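Long-range contacts in protein CT_858 (Chlamydia trachomatis, PDB 3DPM), which probably acts as a serine-type endopeptidase, a protease known as CPAF that carries a PDZ-like region and an S41 peptidase region: residues A[25-30]-A[524-529]; A[113-118]-A[169-174]; A[343-348]-A[401-406]. All coordinates share one frame; numbering follows the deposited sequence.

Contact 1 of 3, residues A[25-30]-A[524-529]; sequences KTWKEQ and FIENIG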
# COMPACT_ATOMS: atom_id res chain seq x y z
N LYS A 25 -22.48 4.55 -9.03
CA LYS A 25 -23.14 5.85 -8.89
C LYS A 25 -24.49 5.91 -9.60
O LYS A 25 -25.51 6.22 -8.99
CB LYS A 25 -22.24 7.00 -9.41
CG LYS A 25 -22.84 8.38 -9.13
CD LYS A 25 -21.84 9.52 -9.27
CE LYS A 25 -21.70 10.00 -10.71
NZ LYS A 25 -22.91 10.75 -11.18
N THR A 26 -24.49 5.62 -10.90
CA THR A 26 -25.71 5.62 -11.69
C THR A 26 -26.78 4.72 -11.08
O THR A 26 -27.97 5.03 -11.12
CB THR A 26 -25.43 5.13 -13.11
OG1 THR A 26 -24.55 6.06 -13.76
CG2 THR A 26 -26.72 5.01 -13.91
N TRP A 27 -26.36 3.60 -10.52
CA TRP A 27 -27.29 2.67 -9.91
C TRP A 27 -27.88 3.23 -8.61
O TRP A 27 -29.07 3.06 -8.33
CB TRP A 27 -26.61 1.32 -9.65
CG TRP A 27 -27.37 0.41 -8.70
CD1 TRP A 27 -27.17 0.27 -7.35
CD2 TRP A 27 -28.48 -0.44 -9.02
NE1 TRP A 27 -28.08 -0.60 -6.82
CE2 TRP A 27 -28.90 -1.06 -7.82
CE3 TRP A 27 -29.16 -0.74 -10.21
CZ2 TRP A 27 -29.97 -1.96 -7.77
CZ3 TRP A 27 -30.23 -1.63 -10.16
CH2 TRP A 27 -30.62 -2.23 -8.95
N LYS A 28 -27.05 3.91 -7.83
CA LYS A 28 -27.52 4.47 -6.57
C LYS A 28 -28.50 5.62 -6.80
O LYS A 28 -29.41 5.85 -6.01
CB LYS A 28 -26.32 4.94 -5.72
CG LYS A 28 -25.32 3.83 -5.39
CD LYS A 28 -25.92 2.77 -4.48
CE LYS A 28 -24.94 1.63 -4.21
NZ LYS A 28 -25.45 0.68 -3.18
N GLU A 29 -28.32 6.33 -7.91
CA GLU A 29 -29.20 7.45 -8.23
C GLU A 29 -30.60 6.98 -8.63
O GLU A 29 -31.60 7.59 -8.25
CB GLU A 29 -28.60 8.28 -9.38
CG GLU A 29 -27.16 8.73 -9.13
CD GLU A 29 -26.51 9.43 -10.34
OE1 GLU A 29 -26.80 9.05 -11.50
OE2 GLU A 29 -25.70 10.35 -10.12
N GLN A 30 -30.66 5.89 -9.38
CA GLN A 30 -31.95 5.39 -9.84
C GLN A 30 -32.64 4.38 -8.93
O GLN A 30 -33.86 4.42 -8.80
CB GLN A 30 -31.78 4.82 -11.25
CG GLN A 30 -31.42 5.89 -12.25
CD GLN A 30 -30.90 5.33 -13.55
OE1 GLN A 30 -31.57 4.54 -14.21
NE2 GLN A 30 -29.69 5.73 -13.92
N PHE A 524 -28.66 -7.00 -11.33
CA PHE A 524 -27.54 -6.55 -10.53
C PHE A 524 -27.60 -7.24 -9.18
O PHE A 524 -28.67 -7.67 -8.74
CB PHE A 524 -27.59 -5.04 -10.34
CG PHE A 524 -27.39 -4.27 -11.60
CD1 PHE A 524 -28.47 -3.83 -12.33
CD2 PHE A 524 -26.11 -4.04 -12.09
CE1 PHE A 524 -28.29 -3.18 -13.55
CE2 PHE A 524 -25.92 -3.39 -13.31
CZ PHE A 524 -27.01 -2.96 -14.04
N ILE A 525 -26.45 -7.34 -8.54
CA ILE A 525 -26.34 -7.97 -7.23
C ILE A 525 -26.32 -6.86 -6.17
O ILE A 525 -26.82 -7.04 -5.05
CB ILE A 525 -25.04 -8.83 -7.17
CG1 ILE A 525 -25.25 -10.09 -8.02
CG2 ILE A 525 -24.69 -9.21 -5.74
CD1 ILE A 525 -23.96 -10.78 -8.46
N GLU A 526 -25.76 -5.71 -6.53
CA GLU A 526 -25.66 -4.55 -5.64
C GLU A 526 -27.00 -4.14 -5.05
O GLU A 526 -27.93 -3.81 -5.79
CB GLU A 526 -25.05 -3.36 -6.41
CG GLU A 526 -24.67 -2.15 -5.56
CD GLU A 526 -23.62 -2.47 -4.51
OE1 GLU A 526 -22.70 -3.26 -4.84
OE2 GLU A 526 -23.71 -1.93 -3.38
N ASN A 527 -27.10 -4.17 -3.72
CA ASN A 527 -28.32 -3.82 -2.99
C ASN A 527 -29.42 -4.87 -3.06
O ASN A 527 -30.26 -4.97 -2.17
CB ASN A 527 -28.88 -2.49 -3.48
CG ASN A 527 -28.12 -1.30 -2.96
OD1 ASN A 527 -28.00 -1.11 -1.74
ND2 ASN A 527 -27.60 -0.48 -3.86
N ILE A 528 -29.44 -5.65 -4.13
CA ILE A 528 -30.47 -6.66 -4.30
C ILE A 528 -30.03 -8.01 -3.76
O ILE A 528 -30.83 -8.76 -3.21
CB ILE A 528 -30.83 -6.78 -5.80
CG1 ILE A 528 -31.25 -5.42 -6.33
CG2 ILE A 528 -31.93 -7.82 -5.99
CD1 ILE A 528 -31.23 -5.35 -7.84
N GLY A 529 -28.75 -8.32 -3.93
CA GLY A 529 -28.23 -9.58 -3.46
C GLY A 529 -28.90 -10.75 -4.15
O GLY A 529 -29.44 -10.61 -5.25
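Trp27 on helix 25-31 pushes its indole into the curve of the loop 524-529, and four loop residues gather round it. Phe524 lies over one face: its CD1 comes within 3.6 Å of Trp27 CZ3, and the two rings meet obliquely, planes 43° apart. At the far end of the six-membered ring, Ile528 crosses at about a right angle and presses CD1 to 3.4 Å from Trp27 CH2. Along the pyrrole edge runs Asn527, its CB near the indole plane and 3.9 Å from Trp27 NE1, while Glu526 sets its CG 3.9 Å from Trp27 CD1. Turning CG of Trp27 away from its own backbone N (chi1 165°) aims the ring off the helix and into the loop.

The next residue, Lys28, makes the polar link. The tip of its chain, bent at chi2, reaches Glu526 OE2 on the anti side of the carboxylate, with NZ and OE2 3.1 Å apart in a salt bridge. NZ also donates to the carbonyl O of Asn70, and OE1 of Glu526 takes a weak bond from Gly493 N. Outside this shell, Tyr31 stacks on Trp27, Leu516 of strand 507-518 meets both Trp27 and Glu526, and Gln207 of the second subunit packs on Phe524.

An apolar grip on a buried indole thus sits beside a buried ion pair. The side chain of Glu526 lies about 10 Å from the bound LAS, and its two bonds, one weak, probably limit rotation of the carboxylate. Asp71 OD1 lies close to OE2, so Lys28 may offset two like charges where it ties helix 25-31 to this loop.

Contact 2 of 3, residues A[113-118]-A[169-174]; sequences GDELLE and KIRRPF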
# COMPACT_ATOMS: atom_id res chain seq x y z
N GLY A 113 -31.06 -16.54 25.99
CA GLY A 113 -32.47 -16.83 25.91
C GLY A 113 -33.30 -15.63 26.33
O GLY A 113 -34.42 -15.46 25.87
N ASP A 114 -32.75 -14.80 27.20
CA ASP A 114 -33.47 -13.61 27.65
C ASP A 114 -33.81 -12.74 26.44
O ASP A 114 -33.09 -12.75 25.44
CB ASP A 114 -32.62 -12.81 28.65
CG ASP A 114 -32.52 -13.49 30.02
OD1 ASP A 114 -31.78 -12.98 30.90
OD2 ASP A 114 -33.19 -14.53 30.22
N GLU A 115 -34.91 -12.00 26.52
CA GLU A 115 -35.30 -11.12 25.43
C GLU A 115 -34.87 -9.70 25.78
O GLU A 115 -35.07 -9.24 26.90
CB GLU A 115 -36.81 -11.13 25.22
CG GLU A 115 -37.22 -10.57 23.87
CD GLU A 115 -38.68 -10.14 23.83
OE1 GLU A 115 -39.53 -10.85 24.40
OE2 GLU A 115 -38.98 -9.10 23.20
N LEU A 116 -34.27 -9.01 24.81
CA LEU A 116 -33.82 -7.64 25.02
C LEU A 116 -34.96 -6.72 24.59
O LEU A 116 -35.34 -6.71 23.41
CB LEU A 116 -32.56 -7.34 24.21
CG LEU A 116 -32.17 -5.85 24.17
CD1 LEU A 116 -31.81 -5.36 25.58
CD2 LEU A 116 -31.00 -5.64 23.20
N LEU A 117 -35.48 -5.94 25.53
CA LEU A 117 -36.59 -5.04 25.24
C LEU A 117 -36.18 -3.59 24.99
O LEU A 117 -36.66 -2.96 24.04
CB LEU A 117 -37.61 -5.08 26.39
CG LEU A 117 -38.19 -6.45 26.78
CD1 LEU A 117 -39.18 -6.28 27.92
CD2 LEU A 117 -38.86 -7.10 25.58
N GLU A 118 -35.29 -3.06 25.82
CA GLU A 118 -34.86 -1.68 25.66
C GLU A 118 -33.38 -1.48 25.93
O GLU A 118 -32.70 -2.33 26.50
CB GLU A 118 -35.66 -0.77 26.59
CG GLU A 118 -37.17 -0.95 26.52
CD GLU A 118 -37.91 0.04 27.41
OE1 GLU A 118 -37.26 0.65 28.29
OE2 GLU A 118 -39.14 0.21 27.24
N LYS A 169 -33.14 -3.33 29.36
CA LYS A 169 -34.34 -3.91 29.92
C LYS A 169 -34.55 -5.25 29.22
O LYS A 169 -34.63 -5.30 27.99
CB LYS A 169 -35.57 -3.03 29.69
CG LYS A 169 -36.82 -3.59 30.36
CD LYS A 169 -38.09 -2.90 29.90
CE LYS A 169 -38.22 -1.51 30.47
NZ LYS A 169 -38.21 -1.58 31.96
N ILE A 170 -34.62 -6.33 29.99
CA ILE A 170 -34.82 -7.65 29.40
C ILE A 170 -36.02 -8.36 30.00
O ILE A 170 -36.61 -7.91 30.99
CB ILE A 170 -33.56 -8.55 29.60
CG1 ILE A 170 -33.67 -9.38 30.88
CG2 ILE A 170 -32.30 -7.68 29.66
CD1 ILE A 170 -33.58 -8.58 32.14
N ARG A 171 -36.39 -9.47 29.38
CA ARG A 171 -37.51 -10.28 29.85
C ARG A 171 -37.03 -11.72 29.98
O ARG A 171 -36.46 -12.28 29.05
CB ARG A 171 -38.68 -10.18 28.87
CG ARG A 171 -39.90 -11.03 29.25
CD ARG A 171 -41.20 -10.43 28.71
NE ARG A 171 -41.24 -10.37 27.25
CZ ARG A 171 -42.04 -9.55 26.55
NH1 ARG A 171 -42.86 -8.72 27.17
NH2 ARG A 171 -42.00 -9.58 25.22
N ARG A 172 -37.25 -12.29 31.16
CA ARG A 172 -36.89 -13.68 31.44
C ARG A 172 -37.86 -14.56 30.68
O ARG A 172 -38.98 -14.15 30.37
CB ARG A 172 -37.05 -13.98 32.92
CG ARG A 172 -36.39 -13.02 33.85
CD ARG A 172 -34.91 -13.07 33.69
NE ARG A 172 -34.25 -12.38 34.79
CZ ARG A 172 -32.94 -12.24 34.89
NH1 ARG A 172 -32.15 -12.75 33.94
NH2 ARG A 172 -32.42 -11.58 35.92
N PRO A 173 -37.46 -15.81 30.39
CA PRO A 173 -38.37 -16.69 29.66
C PRO A 173 -39.68 -16.92 30.40
O PRO A 173 -40.72 -17.12 29.77
CB PRO A 173 -37.54 -17.97 29.49
CG PRO A 173 -36.59 -17.93 30.65
CD PRO A 173 -36.18 -16.48 30.67
N PHE A 174 -39.65 -16.88 31.73
CA PHE A 174 -40.88 -17.09 32.47
C PHE A 174 -41.67 -15.84 32.82
O PHE A 174 -42.44 -15.83 33.77
CB PHE A 174 -40.61 -17.93 33.72
CG PHE A 174 -40.20 -19.34 33.40
CD1 PHE A 174 -38.87 -19.75 33.57
CD2 PHE A 174 -41.12 -20.25 32.89
CE1 PHE A 174 -38.47 -21.04 33.22
CE2 PHE A 174 -40.73 -21.55 32.54
CZ PHE A 174 -39.41 -21.94 32.70
O HOH W 1 -36.85 -14.40 27.24
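Glu115 and Arg171 each turn CG away from the backbone N (chi1 -163° and 178°), which sends both side chains up from the same face of the sheet, side by side. Arg171 then bends at chi3 and brings NH2 to 2.9 Å from Glu115 OE1, on the syn side of the carboxylate; NE adds only a weak bond to the same oxygen. Leu117 CD2 rests over one face of that guanidinium, toward its rim.

Beneath this pair the strands run antiparallel. Glu115 and Arg171 form a hydrogen-bonded pair, with Glu115 N to Arg171 O at 3.0 Å and nearly straight (174°), and a water ties Arg171 O to Gly113 O. After the non-hydrogen-bonded pair Leu116-Ile170 comes a classic beta bulge: Leu117 and Glu118 both face Lys169, whose O accepts from Leu117 N at 2.7 Å and from Glu118 N at 3.2 Å. Within it Glu118 lies alongside Lys169, OE1 3.2 Å from the aliphatic CE.

Where the strands part, Arg172 NH1 and Asp114 OD1, 3.1 Å apart, make a salt bridge whose hydrogen bond is weak. The stronger partners lie outside: Arg111 N for Asp114 and Glu109 for Arg172. Leu116 and Ile170 face the other way, both touching Phe100.

Backbone bonds thus continue through the bulge as the register shifts by one, and this PDZ-like sheet separates a charged face from an apolar one.

Contact 3 of 3, residues A[343-348]-A[401-406]; sequences GGSVLY and NMEGYT. With LAS (N-acetyl-S-({(2R,3S,4R)-3-hydroxy-2-[(1S)-1-hydroxy-2-methylpropyl]-4-methyl-5-oxopyrrolidin-2-yl}carbonyl)cysteine), chain C.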
# COMPACT_ATOMS: atom_id res chain seq x y z
N GLY A 343 -16.93 -12.86 2.78
CA GLY A 343 -16.41 -12.85 1.42
C GLY A 343 -14.88 -12.93 1.49
O GLY A 343 -14.34 -13.37 2.50
N GLY A 344 -14.19 -12.50 0.43
CA GLY A 344 -12.74 -12.53 0.42
C GLY A 344 -12.12 -12.73 -0.96
O GLY A 344 -12.52 -12.09 -1.92
N SER A 345 -11.16 -13.64 -1.07
CA SER A 345 -10.49 -13.91 -2.33
C SER A 345 -11.32 -14.64 -3.39
O SER A 345 -11.75 -15.78 -3.19
CB SER A 345 -9.21 -14.70 -2.08
OG SER A 345 -8.73 -15.23 -3.31
N VAL A 346 -11.51 -13.97 -4.52
CA VAL A 346 -12.28 -14.49 -5.65
C VAL A 346 -11.72 -15.81 -6.21
O VAL A 346 -12.47 -16.76 -6.47
CB VAL A 346 -12.31 -13.47 -6.81
CG1 VAL A 346 -13.24 -13.94 -7.90
CG2 VAL A 346 -12.75 -12.12 -6.30
N LEU A 347 -10.41 -15.87 -6.42
CA LEU A 347 -9.79 -17.07 -6.95
C LEU A 347 -10.06 -18.28 -6.07
O LEU A 347 -10.38 -19.36 -6.56
CB LEU A 347 -8.29 -16.85 -7.12
CG LEU A 347 -7.99 -15.88 -8.27
CD1 LEU A 347 -6.52 -15.55 -8.28
CD2 LEU A 347 -8.43 -16.51 -9.60
N TYR A 348 -9.93 -18.07 -4.76
CA TYR A 348 -10.17 -19.11 -3.78
C TYR A 348 -11.63 -19.56 -3.89
O TYR A 348 -11.96 -20.74 -3.73
CB TYR A 348 -9.88 -18.55 -2.38
CG TYR A 348 -10.17 -19.49 -1.24
CD1 TYR A 348 -9.46 -20.68 -1.09
CD2 TYR A 348 -11.15 -19.17 -0.29
CE1 TYR A 348 -9.72 -21.55 -0.02
CE2 TYR A 348 -11.42 -20.02 0.77
CZ TYR A 348 -10.70 -21.22 0.91
OH TYR A 348 -10.98 -22.08 1.95
N ASN A 401 -1.34 -23.77 -9.49
CA ASN A 401 -2.69 -23.26 -9.25
C ASN A 401 -2.65 -21.87 -8.64
O ASN A 401 -1.62 -21.44 -8.13
CB ASN A 401 -3.43 -24.17 -8.28
CG ASN A 401 -2.83 -24.14 -6.89
OD1 ASN A 401 -2.01 -24.99 -6.54
ND2 ASN A 401 -3.21 -23.15 -6.09
N MET A 402 -3.78 -21.18 -8.71
CA MET A 402 -3.90 -19.84 -8.13
C MET A 402 -4.93 -19.94 -7.00
O MET A 402 -6.14 -19.99 -7.24
CB MET A 402 -4.37 -18.83 -9.19
CG MET A 402 -3.31 -18.48 -10.22
SD MET A 402 -3.99 -17.66 -11.68
CE MET A 402 -3.80 -15.91 -11.21
N GLU A 403 -4.43 -20.00 -5.78
CA GLU A 403 -5.26 -20.11 -4.59
C GLU A 403 -6.24 -21.27 -4.69
O GLU A 403 -7.40 -21.17 -4.29
CB GLU A 403 -5.99 -18.78 -4.34
CG GLU A 403 -5.02 -17.62 -4.16
CD GLU A 403 -5.69 -16.30 -3.74
OE1 GLU A 403 -6.57 -16.33 -2.85
OE2 GLU A 403 -5.31 -15.24 -4.29
N GLY A 404 -5.74 -22.38 -5.23
CA GLY A 404 -6.55 -23.58 -5.38
C GLY A 404 -7.14 -23.83 -6.76
O GLY A 404 -7.51 -24.96 -7.08
N TYR A 405 -7.26 -22.79 -7.57
CA TYR A 405 -7.83 -22.96 -8.89
C TYR A 405 -6.79 -23.49 -9.88
O TYR A 405 -5.77 -22.85 -10.12
CB TYR A 405 -8.40 -21.65 -9.42
CG TYR A 405 -9.34 -21.89 -10.58
CD1 TYR A 405 -10.64 -22.35 -10.36
CD2 TYR A 405 -8.92 -21.71 -11.90
CE1 TYR A 405 -11.50 -22.62 -11.41
CE2 TYR A 405 -9.77 -21.98 -12.96
CZ TYR A 405 -11.05 -22.44 -12.72
OH TYR A 405 -11.89 -22.70 -13.77
N THR A 406 -7.07 -24.66 -10.44
CA THR A 406 -6.17 -25.31 -11.38
C THR A 406 -5.70 -24.41 -12.53
O THR A 406 -6.51 -23.89 -13.28
CB THR A 406 -6.83 -26.57 -11.97
OG1 THR A 406 -7.21 -27.45 -10.90
CG2 THR A 406 -5.86 -27.29 -12.91
C18 LAS C . -15.27 -9.62 -1.41
O19 LAS C . -14.91 -10.64 -0.79
C9 LAS C . -14.21 -8.63 -1.90
C10 LAS C . -14.42 -8.30 -3.39
C11 LAS C . -14.19 -9.39 -4.44
C16 LAS C . -14.07 -10.77 -3.80
C12 LAS C . -15.40 -9.33 -5.37
O17 LAS C . -13.50 -7.26 -3.70
N8 LAS C . -12.84 -9.11 -1.51
C6 LAS C . -12.21 -8.07 -0.95
O7 LAS C . -11.04 -8.08 -0.58
C5 LAS C . -13.08 -6.80 -0.93
C20 LAS C . -12.89 -6.07 0.40
C3 LAS C . -14.49 -7.40 -1.02
O2 LAS C . -14.78 -7.85 0.31
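Ser345 OG and Glu403 OE1 are modelled only 2.5 Å apart, a hydrogen bond so short that its exact length is doubtful. Ser345 stands at the N-cap of helix 346-354, and its OG, besides donating to the carboxylate, accepts a weak capping bond from Tyr348 N at 3.4 Å. Turning OG away from its backbone N (chi1 167°) lets it serve both partners. Glu403 reaches it with an extended chain, and the same OE1 is also bonded by Trp303 NE1.

Further along the helix the contact is apolar. Leu347 and Met402 cross, CD1 of the former 4.0 Å from CE of the latter, while Leu347 CB lies 4.1 Å from Glu403 CB. Tyr348 presents its ring edge to Glu403 O, and its CA offers a C-H...O contact to that oxygen at 3.5 Å (157° at the hydrogen). Helix 316-330 touches this site through Trp317, which packs on Tyr348 and Glu403.

Glu403 and Gly404 form the bend of a type I' turn from Met402 to Tyr405, joining two short strands as a tight beta hairpin. The hairpin thus grips the start of a helix whose preceding glycines reach the ligand. Gly344 N points at LAS O19 at a distance too short to prove anything, but the placing of Gly343 and Gly344 against the ligand's acyl group would fit the oxyanion hole of a serine peptidase.

In the fold
Contact 1 is the buried one, while contacts 2 and 3 are partly buried. Contacts 1 and 3 both involve the S41 region and sit near the bound LAS, their centres 26 Å apart and nearest atoms about 11 Å. Contact 2 stands off in the PDZ-like region, its centre 44 Å from that of contact 3 and on the other side of the chain's centre. The three share no helix or strand. Contact 1 joins helix to loop chiefly by side chains, contact 2 joins two strands of one sheet mainly through their backbones, and contact 3 sets a hairpin against a helix start through apolar packing of Leu347 on Met402 and a very short serine-carboxylate bond.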